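Local coordinates for putative uncharacterized protein (Mycobacterium avium, PDB 2Z6V) that is probably a sulfotransferase, of unknown acceptor, that holds a bound palmitic acid molecule, at residues N284-P289 with G305-W310; V59-T64 with T210-R215; K200-D205 with M309-Y314. One frame throughout, in Å; residues are numbered along the deposited sequence.

In the fold
Contacts 1 and 3 lie side by side, their centres about 9 Å apart, on successive turns of helix 301-326, and their segments overlap at M309 and W310; both touch the palmitic acid. Contact 2 is farther out, its centre about 13 Å from that of contact 3 and 16 Å from that of contact 1. Along the chain come 59-64, the loop 200-205, the start of helix 212-219 at 210-215, then 284-289 and finally helix 301-326. Helix 212-219 is tied to the loop 200-205 through Y213 and G201 and packs on helix 301-326 through W310. The palmitic acid site of contacts 1 and 3 thus adjoins helix 212-219, whose start is held to helix 50-64 by contact 2.

Contact 1. Residues N284-P289 with G305-W310; sequences NLWRLP and GRLAMW. With PLM (palmitic acid), chain C.
The far end of the W286 indole, at CH2, rests on L307 and A308 of helix 301-326. CH2 comes to 3.6 Å from A308 CA. The L307 branch point CG stands 3.7 Å from W286 CH2. Both residues approach obliquely, so the benzo corner of the indole settles against two consecutive residues of the helix. L307 adds CD2, 4.0 Å from W286 CH2. The side-chain contacts of W286 with L307 and A308 are apolar, and all three residues are buried.

One edge of the same ring meets the bound palmitic acid: C3 of the lipid lies in the plane of the indole, 3.8 Å from W286 CZ2. A little farther along the lipid chain, L285 CD2 is 4.0 Å from its C6. W286 therefore touches both helix 301-326 and the carboxyl end of the lipid. Its reach depends on chi1 of -69°, which sets CG beside the backbone N and anti to the carbonyl carbon, with the ring directed at the helix.

M304 and Q311 of helix 301-326 also touch the indole. R287 touches Q301 of the same helix and also forms a salt bridge to E387 and a hydrogen bond to Y388. The tryptophan sits where helix 275-285 gives way to helix 287-293, and thus packs this junction against helix 301-326, whose M309 leans on helix 392-405.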
loop_
_atom_site.group_PDB
_atom_site.type_symbol
_atom_site.label_atom_id
_atom_site.label_comp_id
_atom_site.label_asym_id
_atom_site.label_seq_id
_atom_site.Cartn_x
_atom_site.Cartn_y
_atom_site.Cartn_z
ATOM N N ASN A 284 -13.806 5.694 7.022
ATOM C CA ASN A 284 -14.004 4.709 8.060
ATOM C C ASN A 284 -12.686 4.003 8.355
ATOM O O ASN A 284 -12.362 3.724 9.514
ATOM C CB ASN A 284 -15.078 3.708 7.619
ATOM C CG ASN A 284 -15.388 2.679 8.686
ATOM O OD1 ASN A 284 -15.683 3.028 9.833
ATOM N ND2 ASN A 284 -15.328 1.400 8.313
ATOM N N LEU A 285 -11.919 3.731 7.303
ATOM C CA LEU A 285 -10.639 3.053 7.454
ATOM C C LEU A 285 -9.724 3.815 8.400
ATOM O O LEU A 285 -8.984 3.213 9.184
ATOM C CB LEU A 285 -9.945 2.912 6.092
ATOM C CG LEU A 285 -8.636 2.108 6.060
ATOM C CD1 LEU A 285 -8.942 0.660 6.395
ATOM C CD2 LEU A 285 -7.981 2.201 4.695
ATOM N N TRP A 286 -9.788 5.142 8.323
ATOM C CA TRP A 286 -8.944 6.005 9.142
ATOM C C TRP A 286 -9.204 5.947 10.640
ATOM O O TRP A 286 -8.351 6.335 11.441
ATOM C CB TRP A 286 -9.072 7.458 8.689
ATOM C CG TRP A 286 -8.490 7.755 7.354
ATOM C CD1 TRP A 286 -7.544 7.033 6.683
ATOM C CD2 TRP A 286 -8.764 8.902 6.547
ATOM N NE1 TRP A 286 -7.212 7.662 5.509
ATOM C CE2 TRP A 286 -7.946 8.813 5.401
ATOM C CE3 TRP A 286 -9.623 10.001 6.683
ATOM C CZ2 TRP A 286 -7.960 9.779 4.400
ATOM C CZ3 TRP A 286 -9.635 10.966 5.682
ATOM C CH2 TRP A 286 -8.808 10.847 4.557
ATOM N N ARG A 287 -10.377 5.469 11.027
ATOM C CA ARG A 287 -10.703 5.407 12.435
ATOM C C ARG A 287 -9.737 4.554 13.250
ATOM O O ARG A 287 -9.348 4.940 14.356
ATOM C CB ARG A 287 -12.139 4.928 12.609
ATOM C CG ARG A 287 -13.168 6.010 12.299
ATOM C CD ARG A 287 -14.568 5.460 12.434
ATOM N NE ARG A 287 -15.605 6.441 12.114
ATOM C CZ ARG A 287 -15.908 7.501 12.861
ATOM N NH1 ARG A 287 -15.255 7.740 13.992
ATOM N NH2 ARG A 287 -16.878 8.317 12.473
ATOM N N LEU A 288 -9.324 3.413 12.707
ATOM C CA LEU A 288 -8.408 2.540 13.429
ATOM C C LEU A 288 -7.086 3.226 13.814
ATOM O O LEU A 288 -6.747 3.286 14.997
ATOM C CB LEU A 288 -8.157 1.258 12.625
ATOM C CG LEU A 288 -7.194 0.232 13.236
ATOM C CD1 LEU A 288 -7.442 0.068 14.736
ATOM C CD2 LEU A 288 -7.366 -1.098 12.516
ATOM N N PRO A 289 -6.322 3.756 12.837
ATOM C CA PRO A 289 -5.075 4.403 13.267
ATOM C C PRO A 289 -5.293 5.652 14.126
ATOM O O PRO A 289 -4.448 5.999 14.951
ATOM C CB PRO A 289 -4.342 4.687 11.947
ATOM C CG PRO A 289 -5.423 4.758 10.943
ATOM C CD PRO A 289 -6.377 3.656 11.369
ATOM N N GLY A 305 -14.162 14.077 6.146
ATOM C CA GLY A 305 -14.826 13.877 4.873
ATOM C C GLY A 305 -14.243 14.721 3.756
ATOM O O GLY A 305 -14.086 14.230 2.642
ATOM N N ARG A 306 -13.924 15.985 4.031
ATOM C CA ARG A 306 -13.351 16.834 2.996
ATOM C C ARG A 306 -11.931 16.412 2.644
ATOM O O ARG A 306 -11.504 16.580 1.498
ATOM C CB ARG A 306 -13.371 18.318 3.392
ATOM C CG ARG A 306 -13.088 18.593 4.842
ATOM C CD ARG A 306 -14.345 18.386 5.677
ATOM N NE ARG A 306 -15.100 19.621 5.894
ATOM C CZ ARG A 306 -14.680 20.640 6.643
ATOM N NH1 ARG A 306 -13.502 20.584 7.255
ATOM N NH2 ARG A 306 -15.446 21.715 6.789
ATOM N N LEU A 307 -11.199 15.868 3.614
ATOM C CA LEU A 307 -9.840 15.411 3.340
ATOM C C LEU A 307 -9.931 14.172 2.448
ATOM O O LEU A 307 -9.201 14.049 1.462
ATOM C CB LEU A 307 -9.087 15.083 4.641
ATOM C CG LEU A 307 -7.727 14.354 4.509
ATOM C CD1 LEU A 307 -6.792 15.081 3.537
ATOM C CD2 LEU A 307 -7.073 14.240 5.893
ATOM N N ALA A 308 -10.841 13.262 2.784
ATOM C CA ALA A 308 -11.014 12.054 1.990
ATOM C C ALA A 308 -11.394 12.450 0.567
ATOM O O ALA A 308 -10.922 11.856 -0.397
ATOM C CB ALA A 308 -12.098 11.167 2.598
ATOM N N MET A 309 -12.252 13.458 0.446
ATOM C CA MET A 309 -12.697 13.938 -0.859
ATOM C C MET A 309 -11.522 14.497 -1.652
ATOM O O MET A 309 -11.376 14.226 -2.838
ATOM C CB MET A 309 -13.753 15.026 -0.682
ATOM C CG MET A 309 -14.203 15.666 -1.977
ATOM S SD MET A 309 -15.254 17.097 -1.680
ATOM C CE MET A 309 -16.763 16.310 -1.167
ATOM N N TRP A 310 -10.695 15.285 -0.976
ATOM C CA TRP A 310 -9.518 15.897 -1.576
ATOM C C TRP A 310 -8.552 14.809 -2.056
ATOM O O TRP A 310 -8.020 14.878 -3.165
ATOM C CB TRP A 310 -8.845 16.790 -0.534
ATOM C CG TRP A 310 -7.543 17.395 -0.954
ATOM C CD1 TRP A 310 -7.357 18.586 -1.593
ATOM C CD2 TRP A 310 -6.235 16.855 -0.723
ATOM N NE1 TRP A 310 -6.012 18.828 -1.769
ATOM C CE2 TRP A 310 -5.302 17.778 -1.245
ATOM C CE3 TRP A 310 -5.762 15.682 -0.121
ATOM C CZ2 TRP A 310 -3.922 17.564 -1.184
ATOM C CZ3 TRP A 310 -4.388 15.469 -0.059
ATOM C CH2 TRP A 310 -3.485 16.408 -0.589
HETATM C C1 PLM C . -3.867 8.386 4.836
HETATM O O1 PLM C . -4.164 9.600 4.816
HETATM O O2 PLM C . -2.873 7.883 5.403
HETATM C C2 PLM C . -4.799 7.417 4.103
HETATM C C3 PLM C . -5.105 7.906 2.687
HETATM C C4 PLM C . -5.925 6.895 1.883
HETATM C C5 PLM C . -5.184 5.565 1.720
HETATM C C6 PLM C . -5.316 4.683 2.964
HETATM C C7 PLM C . -4.320 3.525 2.900
HETATM C C8 PLM C . -2.897 4.021 3.158
HETATM C C9 PLM C . -1.914 3.307 2.230
HETATM C CA PLM C . -2.078 1.787 2.301
HETATM C CB PLM C . -1.486 1.104 1.066
HETATM C CC PLM C . -2.117 1.684 -0.201
HETATM C CD PLM C . -1.471 3.022 -0.569
HETATM C CE PLM C . -2.368 3.872 -1.472
HETATM C CF PLM C . -3.636 4.280 -0.719
HETATM C CG PLM C . -4.493 5.250 -1.533
#

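Contact 2. Residues V59-T64 with T210-R215; sequences VDEVNT and TDRYAR
D60 and E61, neighbours on helix 50-64, both face R212, forming a salt-bridge network of two acids and one arginine. The closer ion pair is with D60: OD2 accepts from R212 NH2 at 3.2 Å through its anti lone pair, and R212 NH1 adds a weak bond to D60 OD2 at 3.3 Å. Both guanidinium nitrogens thus reach the one oxygen, with the carboxylate and guanidinium planes 57° apart. The arginine runs straight to CD and then bends at chi3 (57°), which turns its guanidinium toward the acids. E61 OE1 is only a long ion-pair partner, 3.9 Å from R212 NH2.

Neutral donors serve the other oxygen of E61. T210 OG1 donates to E61 OE2 at 2.5 Å, coming from above the carboxylate plane, and T210 N donates to the same oxygen at 3.2 Å.

Van der Waals contact adds to this: E61 CB lies at the guanidinium edge, 3.8 Å from R212 NH2, and L57 of the same helix also touches R212.

Since E61 is buried, the two T210 donors and the nearby arginine would be expected to favour its ionised form, and between these two segments hydrogen bonds and ion pairs carry most of the contact that joins helix 50-64 to the start of helix 212-219.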
loop_
_atom_site.group_PDB
_atom_site.type_symbol
_atom_site.label_atom_id
_atom_site.label_comp_id
_atom_site.label_asym_id
_atom_site.label_seq_id
_atom_site.Cartn_x
_atom_site.Cartn_y
_atom_site.Cartn_z
ATOM N N VAL A 59 7.966 13.901 12.352
ATOM C CA VAL A 59 8.530 14.149 13.677
ATOM C C VAL A 59 8.101 15.487 14.265
ATOM O O VAL A 59 7.750 15.576 15.442
ATOM C CB VAL A 59 10.067 14.102 13.633
ATOM C CG1 VAL A 59 10.641 14.477 14.984
ATOM C CG2 VAL A 59 10.520 12.710 13.226
ATOM N N ASP A 60 8.131 16.527 13.442
ATOM C CA ASP A 60 7.744 17.848 13.896
ATOM C C ASP A 60 6.322 17.846 14.436
ATOM O O ASP A 60 6.014 18.542 15.406
ATOM C CB ASP A 60 7.841 18.852 12.754
ATOM C CG ASP A 60 7.476 20.249 13.192
ATOM O OD1 ASP A 60 8.171 20.780 14.086
ATOM O OD2 ASP A 60 6.495 20.810 12.657
ATOM N N GLU A 61 5.459 17.056 13.805
ATOM C CA GLU A 61 4.069 16.985 14.215
ATOM C C GLU A 61 3.835 16.135 15.460
ATOM O O GLU A 61 3.064 16.529 16.332
ATOM C CB GLU A 61 3.200 16.474 13.065
ATOM C CG GLU A 61 1.740 16.870 13.209
ATOM C CD GLU A 61 0.937 16.649 11.942
ATOM O OE1 GLU A 61 1.507 16.821 10.845
ATOM O OE2 GLU A 61 -0.268 16.322 12.042
ATOM N N VAL A 62 4.483 14.978 15.563
ATOM C CA VAL A 62 4.277 14.149 16.747
ATOM C C VAL A 62 4.810 14.861 17.992
ATOM O O VAL A 62 4.361 14.598 19.109
ATOM C CB VAL A 62 4.948 12.753 16.621
ATOM C CG1 VAL A 62 4.406 12.028 15.405
ATOM C CG2 VAL A 62 6.453 12.892 16.548
ATOM N N ASN A 63 5.770 15.763 17.792
ATOM C CA ASN A 63 6.342 16.531 18.892
ATOM C C ASN A 63 5.416 17.682 19.264
ATOM O O ASN A 63 5.139 17.906 20.438
ATOM C CB ASN A 63 7.707 17.129 18.514
ATOM C CG ASN A 63 8.834 16.113 18.557
ATOM O OD1 ASN A 63 8.757 15.113 19.269
ATOM N ND2 ASN A 63 9.902 16.382 17.807
ATOM N N THR A 64 4.927 18.400 18.256
ATOM C CA THR A 64 4.073 19.562 18.478
ATOM C C THR A 64 2.561 19.368 18.624
ATOM O O THR A 64 1.939 20.011 19.465
ATOM C CB THR A 64 4.297 20.607 17.369
ATOM O OG1 THR A 64 3.889 20.061 16.106
ATOM C CG2 THR A 64 5.767 20.995 17.296
ATOM N N THR A 210 -3.375 16.175 11.234
ATOM C CA THR A 210 -3.611 17.154 10.179
ATOM C C THR A 210 -3.357 16.563 8.799
ATOM O O THR A 210 -3.100 15.367 8.654
ATOM C CB THR A 210 -2.706 18.375 10.356
ATOM O OG1 THR A 210 -1.340 17.945 10.424
ATOM C CG2 THR A 210 -3.073 19.126 11.631
ATOM N N ASP A 211 -3.425 17.415 7.783
ATOM C CA ASP A 211 -3.210 16.975 6.414
ATOM C C ASP A 211 -1.978 17.641 5.810
ATOM O O ASP A 211 -1.798 17.628 4.595
ATOM C CB ASP A 211 -4.448 17.283 5.562
ATOM C CG ASP A 211 -4.608 18.764 5.273
ATOM O OD1 ASP A 211 -4.196 19.591 6.110
ATOM O OD2 ASP A 211 -5.162 19.103 4.208
ATOM N N ARG A 212 -1.129 18.223 6.651
ATOM C CA ARG A 212 0.074 18.861 6.142
ATOM C C ARG A 212 0.954 17.846 5.414
ATOM O O ARG A 212 1.404 18.101 4.299
ATOM C CB ARG A 212 0.887 19.510 7.266
ATOM C CG ARG A 212 2.200 20.104 6.755
ATOM C CD ARG A 212 3.042 20.770 7.841
ATOM N NE ARG A 212 3.360 19.861 8.942
ATOM C CZ ARG A 212 4.406 20.002 9.754
ATOM N NH1 ARG A 212 5.247 21.015 9.585
ATOM N NH2 ARG A 212 4.600 19.135 10.739
ATOM N N TYR A 213 1.200 16.698 6.039
ATOM C CA TYR A 213 2.033 15.683 5.407
ATOM C C TYR A 213 1.446 15.234 4.065
ATOM O O TYR A 213 2.176 15.104 3.081
ATOM C CB TYR A 213 2.217 14.466 6.322
ATOM C CG TYR A 213 3.031 13.368 5.679
ATOM C CD1 TYR A 213 4.424 13.441 5.628
ATOM C CD2 TYR A 213 2.404 12.300 5.040
ATOM C CE1 TYR A 213 5.175 12.478 4.944
ATOM C CE2 TYR A 213 3.140 11.334 4.353
ATOM C CZ TYR A 213 4.522 11.430 4.304
ATOM O OH TYR A 213 5.237 10.500 3.582
ATOM N N ALA A 214 0.135 15.005 4.023
ATOM C CA ALA A 214 -0.519 14.572 2.791
ATOM C C ALA A 214 -0.474 15.621 1.671
ATOM O O ALA A 214 -0.374 15.276 0.496
ATOM C CB ALA A 214 -1.970 14.182 3.074
ATOM N N ARG A 215 -0.552 16.898 2.027
ATOM C CA ARG A 215 -0.527 17.938 1.013
ATOM C C ARG A 215 0.880 18.082 0.473
ATOM O O ARG A 215 1.076 18.404 -0.703
ATOM C CB ARG A 215 -1.023 19.271 1.585
ATOM C CG ARG A 215 -2.500 19.250 2.011
ATOM C CD ARG A 215 -3.000 20.635 2.421
ATOM N NE ARG A 215 -3.352 21.454 1.260
ATOM C CZ ARG A 215 -4.548 21.454 0.672
ATOM N NH1 ARG A 215 -5.526 20.682 1.141
ATOM N NH2 ARG A 215 -4.763 22.215 -0.397
#

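Contact 3. Residues K200-D205 with M309-Y314. With PLM (palmitic acid), chain C.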
loop_
_atom_site.group_PDB
_atom_site.type_symbol
_atom_site.label_atom_id
_atom_site.label_comp_id
_atom_site.label_asym_id
_atom_site.label_seq_id
_atom_site.Cartn_x
_atom_site.Cartn_y
_atom_site.Cartn_z
ATOM N N LYS A 200 7.697 8.900 2.154
ATOM C CA LYS A 200 6.929 9.520 1.079
ATOM C C LYS A 200 5.883 8.471 0.693
ATOM O O LYS A 200 5.908 7.900 -0.408
ATOM C CB LYS A 200 7.820 9.844 -0.117
ATOM C CG LYS A 200 8.851 10.920 0.154
ATOM C CD LYS A 200 9.614 11.239 -1.115
ATOM C CE LYS A 200 10.728 12.222 -0.878
ATOM N NZ LYS A 200 11.577 12.294 -2.090
ATOM N N GLY A 201 4.996 8.208 1.648
ATOM C CA GLY A 201 3.932 7.239 1.475
ATOM C C GLY A 201 2.698 7.759 2.186
ATOM O O GLY A 201 2.765 8.264 3.312
ATOM N N LEU A 202 1.558 7.635 1.526
ATOM C CA LEU A 202 0.314 8.125 2.075
ATOM C C LEU A 202 -0.103 7.480 3.403
ATOM O O LEU A 202 -0.949 8.023 4.104
ATOM C CB LEU A 202 -0.789 7.947 1.029
ATOM C CG LEU A 202 -2.157 8.583 1.261
ATOM C CD1 LEU A 202 -2.009 10.087 1.495
ATOM C CD2 LEU A 202 -3.039 8.300 0.050
ATOM N N SER A 203 0.483 6.341 3.765
ATOM C CA SER A 203 0.094 5.684 5.009
ATOM C C SER A 203 0.445 6.497 6.247
ATOM O O SER A 203 -0.270 6.440 7.247
ATOM C CB SER A 203 0.727 4.296 5.122
ATOM O OG SER A 203 2.135 4.368 5.222
ATOM N N TRP A 204 1.539 7.250 6.187
ATOM C CA TRP A 204 1.947 8.062 7.326
ATOM C C TRP A 204 0.884 9.092 7.708
ATOM O O TRP A 204 0.708 9.402 8.891
ATOM C CB TRP A 204 3.259 8.781 7.024
ATOM C CG TRP A 204 4.444 7.878 7.052
ATOM C CD1 TRP A 204 5.303 7.613 6.021
ATOM C CD2 TRP A 204 4.906 7.113 8.167
ATOM N NE1 TRP A 204 6.269 6.728 6.428
ATOM C CE2 TRP A 204 6.051 6.403 7.741
ATOM C CE3 TRP A 204 4.464 6.956 9.487
ATOM C CZ2 TRP A 204 6.763 5.544 8.588
ATOM C CZ3 TRP A 204 5.174 6.098 10.334
ATOM C CH2 TRP A 204 6.311 5.403 9.878
ATOM N N ASP A 205 0.173 9.610 6.710
ATOM C CA ASP A 205 -0.854 10.617 6.950
ATOM C C ASP A 205 -2.027 10.122 7.782
ATOM O O ASP A 205 -2.712 10.916 8.425
ATOM C CB ASP A 205 -1.394 11.172 5.629
ATOM C CG ASP A 205 -2.428 12.267 5.846
ATOM O OD1 ASP A 205 -2.036 13.375 6.287
ATOM O OD2 ASP A 205 -3.629 12.016 5.591
ATOM N N MET A 309 -12.252 13.458 0.446
ATOM C CA MET A 309 -12.697 13.938 -0.859
ATOM C C MET A 309 -11.522 14.497 -1.652
ATOM O O MET A 309 -11.376 14.226 -2.838
ATOM C CB MET A 309 -13.753 15.026 -0.682
ATOM C CG MET A 309 -14.203 15.666 -1.977
ATOM S SD MET A 309 -15.254 17.097 -1.680
ATOM C CE MET A 309 -16.763 16.310 -1.167
ATOM N N TRP A 310 -10.695 15.285 -0.976
ATOM C CA TRP A 310 -9.518 15.897 -1.576
ATOM C C TRP A 310 -8.552 14.809 -2.056
ATOM O O TRP A 310 -8.020 14.878 -3.165
ATOM C CB TRP A 310 -8.845 16.790 -0.534
ATOM C CG TRP A 310 -7.543 17.395 -0.954
ATOM C CD1 TRP A 310 -7.357 18.586 -1.593
ATOM C CD2 TRP A 310 -6.235 16.855 -0.723
ATOM N NE1 TRP A 310 -6.012 18.828 -1.769
ATOM C CE2 TRP A 310 -5.302 17.778 -1.245
ATOM C CE3 TRP A 310 -5.762 15.682 -0.121
ATOM C CZ2 TRP A 310 -3.922 17.564 -1.184
ATOM C CZ3 TRP A 310 -4.388 15.469 -0.059
ATOM C CH2 TRP A 310 -3.485 16.408 -0.589
ATOM N N GLN A 311 -8.333 13.803 -1.216
ATOM C CA GLN A 311 -7.438 12.713 -1.560
ATOM C C GLN A 311 -7.968 11.881 -2.724
ATOM O O GLN A 311 -7.211 11.496 -3.620
ATOM C CB GLN A 311 -7.205 11.814 -0.348
ATOM C CG GLN A 311 -6.148 12.333 0.596
ATOM C CD GLN A 311 -5.841 11.349 1.705
ATOM O OE1 GLN A 311 -5.862 10.146 1.490
ATOM N NE2 GLN A 311 -5.538 11.857 2.886
ATOM N N MET A 312 -9.265 11.596 -2.711
ATOM C CA MET A 312 -9.855 10.820 -3.788
ATOM C C MET A 312 -9.715 11.529 -5.130
ATOM O O MET A 312 -9.478 10.880 -6.146
ATOM C CB MET A 312 -11.332 10.528 -3.500
ATOM C CG MET A 312 -11.536 9.480 -2.417
ATOM S SD MET A 312 -10.668 7.947 -2.809
ATOM C CE MET A 312 -12.000 6.754 -2.842
ATOM N N ARG A 313 -9.853 12.853 -5.140
ATOM C CA ARG A 313 -9.727 13.602 -6.385
ATOM C C ARG A 313 -8.397 13.280 -7.077
ATOM O O ARG A 313 -8.360 13.050 -8.287
ATOM C CB ARG A 313 -9.841 15.105 -6.124
ATOM C CG ARG A 313 -9.694 15.949 -7.378
ATOM C CD ARG A 313 -10.264 17.348 -7.193
ATOM N NE ARG A 313 -9.701 18.057 -6.044
ATOM C CZ ARG A 313 -8.416 18.381 -5.911
ATOM N NH1 ARG A 313 -7.542 18.058 -6.857
ATOM N NH2 ARG A 313 -8.002 19.040 -4.834
ATOM N N TYR A 314 -7.308 13.257 -6.313
ATOM C CA TYR A 314 -6.004 12.938 -6.875
ATOM C C TYR A 314 -5.956 11.493 -7.358
ATOM O O TYR A 314 -5.296 11.187 -8.351
ATOM C CB TYR A 314 -4.902 13.139 -5.840
ATOM C CG TYR A 314 -4.537 14.576 -5.572
ATOM C CD1 TYR A 314 -5.385 15.414 -4.854
ATOM C CD2 TYR A 314 -3.316 15.084 -5.995
ATOM C CE1 TYR A 314 -5.015 16.721 -4.558
ATOM C CE2 TYR A 314 -2.937 16.380 -5.709
ATOM C CZ TYR A 314 -3.783 17.195 -4.987
ATOM O OH TYR A 314 -3.368 18.471 -4.669
HETATM C C1 PLM C . -3.867 8.386 4.836
HETATM O O1 PLM C . -4.164 9.600 4.816
HETATM O O2 PLM C . -2.873 7.883 5.403
HETATM C C2 PLM C . -4.799 7.417 4.103
HETATM C C3 PLM C . -5.105 7.906 2.687
HETATM C C4 PLM C . -5.925 6.895 1.883
HETATM C C5 PLM C . -5.184 5.565 1.720
HETATM C C6 PLM C . -5.316 4.683 2.964
HETATM C C7 PLM C . -4.320 3.525 2.900
HETATM C C8 PLM C . -2.897 4.021 3.158
HETATM C C9 PLM C . -1.914 3.307 2.230
HETATM C CA PLM C . -2.078 1.787 2.301
HETATM C CB PLM C . -1.486 1.104 1.066
HETATM C CC PLM C . -2.117 1.684 -0.201
HETATM C CD PLM C . -1.471 3.022 -0.569
HETATM C CE PLM C . -2.368 3.872 -1.472
HETATM C CF PLM C . -3.636 4.280 -0.719
HETATM C CG PLM C . -4.493 5.250 -1.533
#
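Q311 carries its CG beside its own backbone N (chi1 -82°) and then extends, which sends its amide across to D205 of the loop 200-205; D205 CG, anti to its backbone N, comes from the opposite direction. The amide and carboxylate planes are 68° apart, and the bond between them, Q311 NE2 to D205 OD2 at 3.3 Å, is bent and weak. The same NE2 gives a straighter hydrogen bond of 3.3 Å to O1 of the palmitic acid, with an N-H...O angle of 157°. D205 OD2 is modelled 2.6 Å from the same O1.

The loop linking helix 192-195 to helix 212-219 thereby meets helix 301-326, which leads into edge strand 331-335 of the five-stranded parallel sheet, an alpha/beta arrangement in keeping with the sulfotransferase fold.

L202 comes in beside the polar group. Its CD2 lies 3.7 Å from Q311 OE1, the two side chains crossing at a slant, and its CG and CD2 both pack on lipid C3. S203 CB touches the tail farther on, 4.0 Å from lipid C9. F218 and A214 of helix 212-219 touch L202 and D205 in turn, while W286 touches Q311.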